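Local coordinates for Lmo2125 protein (Listeria monocytogenes serovar 1/2a, PDB 5TU0) that binds maltose as the extracellular, probably membrane-anchored solute-binding protein of a carbohydrate transport system, at residues A[90-96]-A[313-318]; A[95-99]-A[336-341]; A[113-117]-A[331-336]; A[303-307]-A[324-329]. The protein carries 2 engineered substitutions. All blocks are in the same frame, centred on the assembly; numbering follows the deposited sequence.

Contact 1. Residues A[90-96]-A[313-318]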
loop_
_atom_site.group_PDB
_atom_site.type_symbol
_atom_site.label_atom_id
_atom_site.label_comp_id
_atom_site.label_asym_id
_atom_site.label_seq_id
_atom_site.Cartn_x
_atom_site.Cartn_y
_atom_site.Cartn_z
ATOM N N ASP A 90 -14.036 -16.992 -6.334
ATOM C CA ASP A 90 -14.210 -17.854 -5.150
ATOM C C ASP A 90 -12.984 -17.858 -4.249
ATOM O O ASP A 90 -13.066 -18.271 -3.112
ATOM C CB ASP A 90 -14.547 -19.306 -5.552
ATOM C CG ASP A 90 -15.936 -19.449 -6.118
ATOM O OD1 ASP A 90 -16.756 -18.528 -5.929
ATOM O OD2 ASP A 90 -16.225 -20.507 -6.728
ATOM N N ASP A 91 -11.855 -17.399 -4.776
ATOM C CA ASP A 91 -10.609 -17.345 -4.024
ATOM C C ASP A 91 -10.208 -15.920 -3.641
ATOM O O ASP A 91 -9.053 -15.686 -3.287
ATOM C CB ASP A 91 -9.490 -18.008 -4.835
ATOM C CG ASP A 91 -9.782 -19.461 -5.154
ATOM O OD1 ASP A 91 -10.269 -20.202 -4.272
ATOM O OD2 ASP A 91 -9.498 -19.868 -6.296
ATOM N N TYR A 92 -11.148 -14.976 -3.705
ATOM C CA TYR A 92 -10.879 -13.594 -3.313
ATOM C C TYR A 92 -11.844 -13.100 -2.227
ATOM O O TYR A 92 -13.062 -13.302 -2.337
ATOM C CB TYR A 92 -11.087 -12.621 -4.474
ATOM C CG TYR A 92 -10.109 -12.642 -5.632
ATOM C CD1 TYR A 92 -8.736 -12.638 -5.423
ATOM C CD2 TYR A 92 -10.573 -12.493 -6.940
ATOM C CE1 TYR A 92 -7.850 -12.608 -6.495
ATOM C CE2 TYR A 92 -9.702 -12.459 -8.020
ATOM C CZ TYR A 92 -8.344 -12.512 -7.797
ATOM O OH TYR A 92 -7.490 -12.450 -8.878
ATOM N N ASP A 93 -11.308 -12.437 -1.210
ATOM C CA ASP A 93 -12.135 -11.771 -0.205
ATOM C C ASP A 93 -12.862 -10.619 -0.898
ATOM O O ASP A 93 -12.369 -10.076 -1.884
ATOM C CB ASP A 93 -11.270 -11.152 0.925
ATOM C CG ASP A 93 -10.814 -12.168 1.988
ATOM O OD1 ASP A 93 -11.532 -13.161 2.265
ATOM O OD2 ASP A 93 -9.737 -11.938 2.593
ATOM N N GLU A 94 -14.009 -10.222 -0.359
ATOM C CA GLU A 94 -14.759 -9.072 -0.877
ATOM C C GLU A 94 -13.895 -7.794 -0.923
ATOM O O GLU A 94 -14.047 -6.962 -1.812
ATOM C CB GLU A 94 -16.017 -8.830 -0.036
ATOM C CG GLU A 94 -17.049 -9.942 -0.183
ATOM C CD GLU A 94 -18.339 -9.685 0.587
ATOM O OE1 GLU A 94 -18.280 -9.321 1.789
ATOM O OE2 GLU A 94 -19.427 -9.882 -0.005
ATOM N N LYS A 95 -12.990 -7.651 0.036
ATOM C CA LYS A 95 -12.116 -6.483 0.081
ATOM C C LYS A 95 -11.243 -6.391 -1.162
ATOM O O LYS A 95 -11.037 -5.317 -1.705
ATOM C CB LYS A 95 -11.212 -6.553 1.309
ATOM C CG LYS A 95 -10.351 -5.316 1.515
ATOM C CD LYS A 95 -9.297 -5.539 2.596
ATOM C CE LYS A 95 -9.900 -5.823 3.950
ATOM N NZ LYS A 95 -8.838 -5.985 4.984
ATOM N N ASP A 96 -10.722 -7.526 -1.607
ATOM C CA ASP A 96 -9.846 -7.542 -2.772
ATOM C C ASP A 96 -10.608 -7.339 -4.072
ATOM O O ASP A 96 -10.079 -6.745 -5.004
ATOM C CB ASP A 96 -8.983 -8.787 -2.728
ATOM C CG ASP A 96 -8.027 -8.757 -1.510
ATOM O OD1 ASP A 96 -7.485 -7.651 -1.234
ATOM O OD2 ASP A 96 -7.843 -9.790 -0.837
ATOM N N ALA A 313 -2.679 -12.358 -3.792
ATOM C CA ALA A 313 -4.052 -11.937 -3.539
ATOM C C ALA A 313 -4.955 -13.164 -3.419
ATOM O O ALA A 313 -5.842 -13.202 -2.577
ATOM C CB ALA A 313 -4.546 -11.041 -4.660
ATOM N N ASN A 314 -4.722 -14.165 -4.269
ATOM C CA ASN A 314 -5.515 -15.413 -4.266
ATOM C C ASN A 314 -5.381 -16.040 -2.880
ATOM O O ASN A 314 -4.266 -16.266 -2.418
ATOM C CB ASN A 314 -5.015 -16.355 -5.393
ATOM C CG ASN A 314 -5.769 -17.664 -5.461
ATOM O OD1 ASN A 314 -5.903 -18.361 -4.456
ATOM N ND2 ASN A 314 -6.236 -18.035 -6.661
ATOM N N LEU A 315 -6.512 -16.281 -2.213
ATOM C CA LEU A 315 -6.499 -16.793 -0.835
ATOM C C LEU A 315 -5.869 -18.179 -0.679
ATOM O O LEU A 315 -5.174 -18.421 0.305
ATOM C CB LEU A 315 -7.911 -16.783 -0.237
ATOM C CG LEU A 315 -8.541 -15.398 -0.085
ATOM C CD1 LEU A 315 -9.996 -15.495 0.353
ATOM C CD2 LEU A 315 -7.754 -14.530 0.880
ATOM N N LYS A 316 -6.102 -19.085 -1.636
ATOM C CA LYS A 316 -5.509 -20.419 -1.554
ATOM C C LYS A 316 -3.983 -20.264 -1.594
ATOM O O LYS A 316 -3.257 -20.918 -0.841
ATOM C CB LYS A 316 -5.965 -21.334 -2.708
ATOM C CG LYS A 316 -7.465 -21.420 -3.030
ATOM C CD LYS A 316 -8.342 -22.032 -1.950
ATOM C CE LYS A 316 -8.896 -21.028 -0.942
ATOM N NZ LYS A 316 -9.912 -20.089 -1.523
ATOM N N ALA A 317 -3.505 -19.403 -2.497
ATOM C CA ALA A 317 -2.071 -19.123 -2.639
ATOM C C ALA A 317 -1.534 -18.357 -1.435
ATOM O O ALA A 317 -0.389 -18.544 -1.043
ATOM C CB ALA A 317 -1.795 -18.338 -3.910
ATOM N N ARG A 318 -2.359 -17.482 -0.855
ATOM C CA ARG A 318 -1.918 -16.714 0.317
ATOM C C ARG A 318 -1.701 -17.632 1.536
ATOM O O ARG A 318 -0.764 -17.420 2.311
ATOM C CB ARG A 318 -2.906 -15.601 0.646
ATOM C CG ARG A 318 -2.348 -14.567 1.606
ATOM C CD ARG A 318 -3.396 -13.526 1.962
ATOM N NE ARG A 318 -4.064 -12.942 0.792
ATOM C CZ ARG A 318 -5.054 -12.054 0.865
ATOM N NH1 ARG A 318 -5.487 -11.625 2.043
ATOM N NH2 ARG A 318 -5.625 -11.608 -0.251
HETATM O O HOH W 1 -8.361 -12.106 -1.725
HETATM O O HOH W 2 -7.964 -10.089 1.852
#

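Contact 2. Residues A[95-99]-A[336-341]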
loop_
_atom_site.group_PDB
_atom_site.type_symbol
_atom_site.label_atom_id
_atom_site.label_comp_id
_atom_site.label_asym_id
_atom_site.label_seq_id
_atom_site.Cartn_x
_atom_site.Cartn_y
_atom_site.Cartn_z
ATOM N N LYS A 95 -12.990 -7.651 0.036
ATOM C CA LYS A 95 -12.116 -6.483 0.081
ATOM C C LYS A 95 -11.243 -6.391 -1.162
ATOM O O LYS A 95 -11.037 -5.317 -1.705
ATOM C CB LYS A 95 -11.212 -6.553 1.309
ATOM C CG LYS A 95 -10.351 -5.316 1.515
ATOM C CD LYS A 95 -9.297 -5.539 2.596
ATOM C CE LYS A 95 -9.900 -5.823 3.950
ATOM N NZ LYS A 95 -8.838 -5.985 4.984
ATOM N N ASP A 96 -10.722 -7.526 -1.607
ATOM C CA ASP A 96 -9.846 -7.542 -2.772
ATOM C C ASP A 96 -10.608 -7.339 -4.072
ATOM O O ASP A 96 -10.079 -6.745 -5.004
ATOM C CB ASP A 96 -8.983 -8.787 -2.728
ATOM C CG ASP A 96 -8.027 -8.757 -1.510
ATOM O OD1 ASP A 96 -7.485 -7.651 -1.234
ATOM O OD2 ASP A 96 -7.843 -9.790 -0.837
ATOM N N GLN A 97 -11.854 -7.792 -4.106
ATOM C CA GLN A 97 -12.739 -7.526 -5.234
ATOM C C GLN A 97 -13.013 -6.018 -5.277
ATOM O O GLN A 97 -13.002 -5.416 -6.334
ATOM C CB GLN A 97 -14.045 -8.295 -5.076
ATOM C CG GLN A 97 -13.854 -9.800 -5.081
ATOM C CD GLN A 97 -15.135 -10.553 -4.808
ATOM O OE1 GLN A 97 -16.173 -10.294 -5.426
ATOM N NE2 GLN A 97 -15.060 -11.523 -3.898
ATOM N N LYS A 98 -13.233 -5.409 -4.107
ATOM C CA LYS A 98 -13.450 -3.959 -4.012
ATOM C C LYS A 98 -12.244 -3.121 -4.535
ATOM O O LYS A 98 -12.424 -2.017 -5.050
ATOM C CB LYS A 98 -13.784 -3.595 -2.552
ATOM C CG LYS A 98 -13.923 -2.114 -2.230
ATOM C CD LYS A 98 -14.220 -1.933 -0.739
ATOM C CE LYS A 98 -14.123 -0.477 -0.302
ATOM N NZ LYS A 98 -15.054 0.398 -1.062
ATOM N N GLN A 99 -11.030 -3.658 -4.395
ATOM C CA GLN A 99 -9.787 -2.985 -4.839
ATOM C C GLN A 99 -9.749 -2.677 -6.333
ATOM O O GLN A 99 -9.113 -1.725 -6.758
ATOM C CB GLN A 99 -8.576 -3.887 -4.573
ATOM C CG GLN A 99 -8.225 -4.122 -3.120
ATOM C CD GLN A 99 -7.501 -2.948 -2.493
ATOM O OE1 GLN A 99 -7.581 -1.825 -2.978
ATOM N NE2 GLN A 99 -6.797 -3.207 -1.415
ATOM N N TYR A 336 -2.813 -7.120 6.913
ATOM C CA TYR A 336 -3.771 -6.849 5.832
ATOM C C TYR A 336 -5.221 -7.067 6.290
ATOM O O TYR A 336 -6.138 -6.413 5.789
ATOM C CB TYR A 336 -3.431 -7.699 4.600
ATOM C CG TYR A 336 -4.053 -7.211 3.328
ATOM C CD1 TYR A 336 -3.482 -6.152 2.617
ATOM C CD2 TYR A 336 -5.187 -7.811 2.816
ATOM C CE1 TYR A 336 -4.038 -5.712 1.428
ATOM C CE2 TYR A 336 -5.745 -7.380 1.634
ATOM C CZ TYR A 336 -5.173 -6.328 0.955
ATOM O OH TYR A 336 -5.758 -5.914 -0.213
ATOM N N LYS A 337 -5.420 -7.950 7.275
ATOM C CA LYS A 337 -6.756 -8.216 7.832
ATOM C C LYS A 337 -7.388 -6.936 8.369
ATOM O O LYS A 337 -8.604 -6.790 8.340
ATOM C CB LYS A 337 -6.706 -9.230 8.982
ATOM C CG LYS A 337 -6.199 -10.616 8.625
ATOM C CD LYS A 337 -6.064 -11.446 9.890
ATOM C CE LYS A 337 -5.364 -12.760 9.635
ATOM N NZ LYS A 337 -6.102 -13.603 8.662
ATOM N N ASN A 338 -6.551 -6.015 8.834
ATOM C CA ASN A 338 -7.025 -4.749 9.399
ATOM C C ASN A 338 -6.838 -3.551 8.467
ATOM O O ASN A 338 -7.118 -2.430 8.863
ATOM C CB ASN A 338 -6.290 -4.488 10.725
ATOM C CG ASN A 338 -6.436 -5.636 11.708
ATOM O OD1 ASN A 338 -5.448 -6.213 12.157
ATOM N ND2 ASN A 338 -7.652 -5.992 12.009
ATOM N N ALA A 339 -6.366 -3.782 7.238
ATOM C CA ALA A 339 -6.157 -2.695 6.282
ATOM C C ALA A 339 -7.396 -2.454 5.428
ATOM O O ALA A 339 -8.096 -3.411 5.071
ATOM C CB ALA A 339 -4.974 -3.010 5.380
ATOM N N GLN A 340 -7.662 -1.183 5.104
ATOM C CA GLN A 340 -8.786 -0.841 4.232
ATOM C C GLN A 340 -8.301 -0.257 2.924
ATOM O O GLN A 340 -7.288 0.428 2.892
ATOM C CB GLN A 340 -9.765 0.139 4.870
ATOM C CG GLN A 340 -9.171 1.418 5.415
ATOM C CD GLN A 340 -8.747 1.275 6.851
ATOM O OE1 GLN A 340 -7.947 0.421 7.183
ATOM N NE2 GLN A 340 -9.302 2.115 7.716
ATOM N N PRO A 341 -9.030 -0.522 1.826
ATOM C CA PRO A 341 -8.606 0.059 0.561
ATOM C C PRO A 341 -8.600 1.586 0.592
ATOM O O PRO A 341 -9.481 2.196 1.207
ATOM C CB PRO A 341 -9.689 -0.415 -0.436
ATOM C CG PRO A 341 -10.307 -1.592 0.183
ATOM C CD PRO A 341 -10.183 -1.436 1.660
#

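Contact 3. Residues A[113-117]-A[331-336]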
loop_
_atom_site.group_PDB
_atom_site.type_symbol
_atom_site.label_atom_id
_atom_site.label_comp_id
_atom_site.label_asym_id
_atom_site.label_seq_id
_atom_site.Cartn_x
_atom_site.Cartn_y
_atom_site.Cartn_z
ATOM N N ILE A 113 -0.871 -8.304 -2.654
ATOM C CA ILE A 113 -1.337 -7.448 -1.566
ATOM C C ILE A 113 -0.135 -6.977 -0.786
ATOM O O ILE A 113 0.874 -7.647 -0.738
ATOM C CB ILE A 113 -2.329 -8.139 -0.592
ATOM C CG1 ILE A 113 -1.709 -9.394 0.064
ATOM C CG2 ILE A 113 -3.618 -8.477 -1.329
ATOM C CD1 ILE A 113 -2.363 -9.806 1.373
ATOM N N GLU A 114 -0.251 -5.796 -0.206
ATOM C CA GLU A 114 0.786 -5.282 0.661
ATOM C C GLU A 114 0.234 -4.207 1.570
ATOM O O GLU A 114 -0.775 -3.594 1.266
ATOM C CB GLU A 114 1.997 -4.765 -0.120
ATOM C CG GLU A 114 1.731 -3.663 -1.116
ATOM C CD GLU A 114 3.016 -3.018 -1.624
ATOM O OE1 GLU A 114 4.128 -3.590 -1.418
ATOM O OE2 GLU A 114 2.914 -1.919 -2.214
ATOM N N THR A 115 0.883 -4.028 2.708
ATOM C CA THR A 115 0.493 -2.994 3.627
ATOM C C THR A 115 1.677 -2.772 4.548
ATOM O O THR A 115 2.674 -3.511 4.491
ATOM C CB THR A 115 -0.777 -3.361 4.436
ATOM O OG1 THR A 115 -1.212 -2.224 5.194
ATOM C CG2 THR A 115 -0.531 -4.515 5.393
ATOM N N LEU A 116 1.567 -1.749 5.370
ATOM C CA LEU A 116 2.595 -1.417 6.331
ATOM C C LEU A 116 2.705 -2.470 7.429
ATOM O O LEU A 116 1.722 -3.090 7.823
ATOM C CB LEU A 116 2.332 -0.045 6.948
ATOM C CG LEU A 116 2.428 1.168 6.036
ATOM C CD1 LEU A 116 2.196 2.430 6.858
ATOM C CD2 LEU A 116 3.774 1.246 5.340
ATOM N N VAL A 117 3.923 -2.629 7.934
ATOM C CA VAL A 117 4.233 -3.607 8.956
ATOM C C VAL A 117 5.215 -2.982 9.945
ATOM O O VAL A 117 5.661 -1.843 9.754
ATOM C CB VAL A 117 4.849 -4.899 8.335
ATOM C CG1 VAL A 117 3.858 -5.576 7.388
ATOM C CG2 VAL A 117 6.146 -4.609 7.588
ATOM N N ALA A 331 3.665 -11.087 8.594
ATOM C CA ALA A 331 3.274 -9.740 9.052
ATOM C C ALA A 331 2.316 -9.063 8.078
ATOM O O ALA A 331 1.307 -8.503 8.486
ATOM C CB ALA A 331 4.495 -8.870 9.259
ATOM N N VAL A 332 2.643 -9.108 6.793
ATOM C CA VAL A 332 1.776 -8.538 5.759
ATOM C C VAL A 332 0.411 -9.205 5.745
ATOM O O VAL A 332 -0.603 -8.522 5.728
ATOM C CB VAL A 332 2.407 -8.640 4.348
ATOM C CG1 VAL A 332 1.381 -8.301 3.247
ATOM C CG2 VAL A 332 3.607 -7.722 4.263
ATOM N N ILE A 333 0.376 -10.533 5.779
ATOM C CA ILE A 333 -0.906 -11.256 5.767
ATOM C C ILE A 333 -1.774 -10.896 6.980
ATOM O O ILE A 333 -2.986 -10.660 6.848
ATOM C CB ILE A 333 -0.679 -12.785 5.695
ATOM C CG1 ILE A 333 -0.086 -13.160 4.323
ATOM C CG2 ILE A 333 -1.982 -13.534 5.934
ATOM C CD1 ILE A 333 0.399 -14.598 4.216
ATOM N N GLU A 334 -1.137 -10.862 8.153
ATOM C CA GLU A 334 -1.832 -10.565 9.399
ATOM C C GLU A 334 -2.314 -9.130 9.433
ATOM O O GLU A 334 -3.469 -8.871 9.757
ATOM C CB GLU A 334 -0.908 -10.829 10.597
ATOM C CG GLU A 334 -1.547 -10.654 11.965
ATOM C CD GLU A 334 -2.718 -11.594 12.207
ATOM O OE1 GLU A 334 -2.699 -12.741 11.698
ATOM O OE2 GLU A 334 -3.652 -11.176 12.931
ATOM N N GLN A 335 -1.441 -8.200 9.076
ATOM C CA GLN A 335 -1.808 -6.785 9.110
ATOM C C GLN A 335 -2.872 -6.447 8.055
ATOM O O GLN A 335 -3.755 -5.624 8.287
ATOM C CB GLN A 335 -0.582 -5.893 8.931
ATOM C CG GLN A 335 -0.871 -4.434 9.206
ATOM C CD GLN A 335 -1.297 -4.200 10.643
ATOM O OE1 GLN A 335 -0.711 -4.744 11.575
ATOM N NE2 GLN A 335 -2.321 -3.388 10.824
ATOM N N TYR A 336 -2.813 -7.120 6.913
ATOM C CA TYR A 336 -3.771 -6.849 5.832
ATOM C C TYR A 336 -5.221 -7.067 6.290
ATOM O O TYR A 336 -6.138 -6.413 5.789
ATOM C CB TYR A 336 -3.431 -7.699 4.600
ATOM C CG TYR A 336 -4.053 -7.211 3.328
ATOM C CD1 TYR A 336 -3.482 -6.152 2.617
ATOM C CD2 TYR A 336 -5.187 -7.811 2.816
ATOM C CE1 TYR A 336 -4.038 -5.712 1.428
ATOM C CE2 TYR A 336 -5.745 -7.380 1.634
ATOM C CZ TYR A 336 -5.173 -6.328 0.955
ATOM O OH TYR A 336 -5.758 -5.914 -0.213
#

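Contact 4. Residues A[303-307]-A[324-329]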
loop_
_atom_site.group_PDB
_atom_site.type_symbol
_atom_site.label_atom_id
_atom_site.label_comp_id
_atom_site.label_asym_id
_atom_site.label_seq_id
_atom_site.Cartn_x
_atom_site.Cartn_y
_atom_site.Cartn_z
ATOM N N THR A 303 3.543 -19.660 -7.681
ATOM C CA THR A 303 4.816 -19.436 -8.390
ATOM C C THR A 303 5.257 -17.961 -8.230
ATOM O O THR A 303 6.443 -17.679 -8.043
ATOM C CB THR A 303 4.720 -19.796 -9.879
ATOM O OG1 THR A 303 4.364 -21.179 -10.000
ATOM C CG2 THR A 303 6.038 -19.542 -10.591
ATOM N N LEU A 304 4.303 -17.037 -8.290
ATOM C CA LEU A 304 4.636 -15.612 -8.096
ATOM C C LEU A 304 5.348 -15.421 -6.762
ATOM O O LEU A 304 6.404 -14.785 -6.700
ATOM C CB LEU A 304 3.385 -14.726 -8.137
ATOM C CG LEU A 304 3.615 -13.230 -7.858
ATOM C CD1 LEU A 304 4.449 -12.585 -8.951
ATOM C CD2 LEU A 304 2.279 -12.522 -7.698
ATOM N N TYR A 305 4.776 -15.974 -5.697
ATOM C CA TYR A 305 5.378 -15.851 -4.371
ATOM C C TYR A 305 6.746 -16.523 -4.314
ATOM O O TYR A 305 7.689 -16.004 -3.712
ATOM C CB TYR A 305 4.475 -16.440 -3.284
ATOM C CG TYR A 305 5.112 -16.347 -1.915
ATOM C CD1 TYR A 305 5.141 -15.136 -1.228
ATOM C CD2 TYR A 305 5.715 -17.455 -1.321
ATOM C CE1 TYR A 305 5.745 -15.026 0.010
ATOM C CE2 TYR A 305 6.320 -17.351 -0.075
ATOM C CZ TYR A 305 6.320 -16.125 0.584
ATOM O OH TYR A 305 6.904 -15.998 1.815
ATOM N N ASP A 306 6.838 -17.694 -4.934
ATOM C CA ASP A 306 8.091 -18.415 -4.962
ATOM C C ASP A 306 9.212 -17.605 -5.623
ATOM O O ASP A 306 10.337 -17.617 -5.146
ATOM C CB ASP A 306 7.925 -19.755 -5.705
ATOM C CG ASP A 306 7.134 -20.799 -4.910
ATOM O OD1 ASP A 306 6.974 -20.667 -3.683
ATOM O OD2 ASP A 306 6.695 -21.797 -5.520
ATOM N N MET A 307 8.872 -16.894 -6.690
ATOM C CA MET A 307 9.829 -16.119 -7.467
ATOM C C MET A 307 10.187 -14.737 -6.928
ATOM O O MET A 307 11.335 -14.300 -7.026
ATOM C CB MET A 307 9.248 -15.931 -8.870
ATOM C CG MET A 307 9.150 -17.227 -9.644
ATOM S SD MET A 307 10.787 -17.864 -10.005
ATOM C CE MET A 307 11.356 -16.672 -11.211
ATOM N N LYS A 324 4.943 -20.971 4.674
ATOM C CA LYS A 324 6.415 -20.912 4.481
ATOM C C LYS A 324 7.082 -20.305 5.706
ATOM O O LYS A 324 8.296 -20.372 5.851
ATOM C CB LYS A 324 6.821 -20.080 3.258
ATOM C CG LYS A 324 6.228 -20.513 1.922
ATOM C CD LYS A 324 6.537 -21.943 1.546
ATOM C CE LYS A 324 5.946 -22.244 0.182
ATOM N NZ LYS A 324 6.184 -23.655 -0.220
ATOM N N ASN A 325 6.272 -19.664 6.545
ATOM C CA ASN A 325 6.716 -19.089 7.805
ATOM C C ASN A 325 7.818 -18.021 7.658
ATOM O O ASN A 325 8.762 -17.985 8.442
ATOM C CB ASN A 325 7.130 -20.211 8.776
ATOM C CG ASN A 325 7.189 -19.743 10.217
ATOM O OD1 ASN A 325 6.560 -18.754 10.585
ATOM N ND2 ASN A 325 7.937 -20.454 11.040
ATOM N N ASP A 326 7.687 -17.166 6.641
ATOM C CA ASP A 326 8.597 -16.042 6.425
ATOM C C ASP A 326 8.003 -14.864 7.205
ATOM O O ASP A 326 6.808 -14.566 7.071
ATOM C CB ASP A 326 8.681 -15.670 4.949
ATOM C CG ASP A 326 9.490 -14.414 4.718
ATOM O OD1 ASP A 326 10.634 -14.349 5.208
ATOM O OD2 ASP A 326 8.980 -13.474 4.074
ATOM N N GLU A 327 8.828 -14.175 7.982
ATOM C CA GLU A 327 8.296 -13.114 8.828
ATOM C C GLU A 327 7.610 -11.970 8.092
ATOM O O GLU A 327 6.548 -11.541 8.514
ATOM C CB GLU A 327 9.356 -12.584 9.780
ATOM C CG GLU A 327 9.870 -13.679 10.696
ATOM C CD GLU A 327 10.707 -13.161 11.836
ATOM O OE1 GLU A 327 10.826 -11.933 11.982
ATOM O OE2 GLU A 327 11.232 -13.997 12.595
ATOM N N LEU A 328 8.203 -11.481 7.006
ATOM C CA LEU A 328 7.602 -10.360 6.272
ATOM C C LEU A 328 6.242 -10.767 5.712
ATOM O O LEU A 328 5.256 -10.031 5.832
ATOM C CB LEU A 328 8.517 -9.860 5.151
ATOM C CG LEU A 328 7.932 -8.717 4.300
ATOM C CD1 LEU A 328 7.595 -7.501 5.166
ATOM C CD2 LEU A 328 8.880 -8.357 3.161
ATOM N N THR A 329 6.201 -11.954 5.127
ATOM C CA THR A 329 4.977 -12.501 4.567
ATOM C C THR A 329 3.897 -12.658 5.631
ATOM O O THR A 329 2.756 -12.259 5.400
ATOM C CB THR A 329 5.230 -13.864 3.917
ATOM O OG1 THR A 329 6.286 -13.732 2.953
ATOM C CG2 THR A 329 3.959 -14.377 3.240
#

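Contact 1. Residues A[90-96]-A[313-318]
The guanidinium group of Arg318 has Asp96 at its edge and Leu315 over one face. Its NH2 donates to Asp96 OD2 over 2.9 Å, a salt bridge in the guanidinium plane but above that of the carboxylate, the two planes being 69° apart; the other oxygen, Asp96 OD1, accepts from Tyr336 OH of helix 327-336. Leu315 CD2 sits 3.6 Å above the centre of the guanidinium, an apolar cover suited to its flat face. NH2 also donates to Ala313 O, and water 2 accepts from NH1 while donating to both Asp93 OD2 and Asp96 OD2, so the cation is shared among several oxygens. The Tyr92 ring has Asn314 N at its edge; Ala313 CB lies 4.1 Å from Tyr92 CE1, and the hydroxyl reaches Pro110 O.

Leu315 N donates to Asp91 O across 2.8 Å at 173°, using an N-H that the first helical turn cannot pair. Asn314 is the N-cap: OD1 accepts from Ala317 N at 3.3 Å and weakly from Lys316 N, while ND2 bonds Thr296 O. Asp91 runs alongside Asn314, and Lys316, its long chain folded back by bends at chi2, chi3 and chi4, brings NZ to 2.8 Å from Asp91 OD1 in a second salt bridge. Helix 298-308 packs against Ala313, Lys316 and Ala317, whereas strand 105-121 touches Tyr92, Asp96, Ala313 and Arg318.

Contact 2. Residues A[95-99]-A[336-341]
The type I beta turn from Tyr336 to Ala339, which leads the chain out of helix 327-336, is held to the side of helix 94-99 by Lys95, and the chain beyond it packs on the same helix through Pro341. In this two-lobed periplasmic-binding-protein fold the segment 336-341 probably belongs to one of the crossings between the lobes, and a glucose unit of the bound maltose lies about 10 Å from the side chain of Gln99.

Lys95 is long enough to reach the carbonyls of the turn. Its CG stands anti to the backbone N (chi1 -175°) and the chain bends once, at chi3, before NZ meets Ala339 O at 2.7 Å, in the carbonyl plane; a weak bond of 3.5 Å joins NZ to Lys337 O. A lysine fits here because its ammonium can serve more than one carbonyl oxygen. On its way the chain slides past the Tyr336 ring, running the opposite way.

The ring of Tyr336 brings its hydroxyl between two polar side chains of the helix. Tyr336 OH donates to Asp96 OD1 over 2.7 Å, with the carboxylate nearly coplanar with the ring. The same oxygen accepts from Gln99 NE2, which also bonds Ala271 O, so the phenol is both donor and acceptor and its rotation is fixed.

Pro341, rigid and apolar, rests on the aliphatic chains of Lys95 and Lys98, its CD 3.9 Å from Lys95 CG and its CG 4.0 Å from Lys98 CE, while its CB meets the amide end of Gln99, 3.6 Å from Gln99 OE1.

Contact 3. Residues A[113-117]-A[331-336]
Ile113 lies over one face of the Tyr336 ring in a CH-pi contact, with Ile113 CB 3.8 Å from the ring centroid and 20° off its normal. The beta-branch spreads the contact: Ile113 CG2 reaches Tyr336 CZ at 3.5 Å, while CD1 sits over the other end of the ring, 3.7 Å from Tyr336 CG. Having CG1 between the backbone N and carbonyl carbon (chi1 59°) sends that longer branch toward the root of the tyrosine. Glu114 O meets the ring at its edge, in plane.

Aliphatic packing makes up the rest of the apolar layer. Val117 CG1 touches Ala331 CB and Val332 CG2, both at 3.8 Å; the small alanine lets the strand come close to the helix. Val332 CG1 rests on the backbone at Glu114 CA, and Thr115 turns its methyl CG2 to Gln335 CB at 3.8 Å, while its OG1 bonds Phe270 O.

Polar atoms meet the interface without bonding across it. Leu116 O lies 3.2 Å from Gln335 CG, and both this oxygen and Thr115 N are buried with no partner in the model; Gln335 OE1 instead pairs with Ile258 N.

Ile113, Thr115 and Val117 point toward the helix, while Glu114 points the other way, to the bound maltose. With no hydrogen bond joining the two segments, they are held by apolar burial and by the fit of Ile113 over the Tyr336 ring.

Contact 4. Residues A[303-307]-A[324-329]
Tyr305 and Thr329 approach from opposite directions, and their hydroxyls meet between the two helices: Tyr305 OH lies 2.6 Å from Thr329 OG1 in a short hydrogen bond in which either may be the donor. The threonine oxygen sits at the edge of the phenol, in the plane of the ring. A tyrosine suits this place because the CA atoms of Tyr305 and Thr329 are 9.6 Å apart; with CG anti to the backbone N (chi1 178°), the ring extends straight out of its helix across that gap. Thr329 adds a methyl as well, CG2 lying 3.7 Å from Tyr305 CE1.

Lys324 runs past the ring in the opposite sense, its CG 3.7 Å from Tyr305 CE2, so the aliphatic part of the lysine packs beside the aromatic carbons. Its chain continues toward Asp306, where OD1 is 4.6 Å from Lys324 NZ: opposite charges near one another, beyond a salt bridge.

Asp326 joins the hydroxyl pair to the start of the helix. Its CB touches Tyr305 OH at 3.6 Å, and as the N-cap it accepts a weak bond from Thr329 N through OD2, at 3.3 Å. A short carboxylate is well suited to that role at a helix N-terminus.

The contact thus ties helix 298-308 to the beginning of helix 327-336. Ala321 of the intervening helix 315-323 touches both Tyr305 and Thr329, and strand 311-312 meets them through Pro312 and Val311.

Overall arrangement
Contacts 1, 2 and 3 form one connected patch, with neighbouring centres 10 to 14 Å apart. Contacts 1 and 2 both start from helix 94-99 and share Lys95 and Asp96; contacts 2 and 3 share Tyr336, whose ring therefore belongs to both. Contact 4 joins this patch through contact 3 alone, 13 Å away between centres, where Leu328 of the shared helix 327-336 packs on Val117; it touches neither contact 1 nor contact 2. Along the chain contact 4 is nested within contact 3, and contact 3 within contact 2, while contact 1 alternates with contacts 3 and 4. Together they join the consecutive helices 298-308, 315-323 and 327-336 to helix 94-99 and to strand 105-121, which carries a maltose-pocket residue.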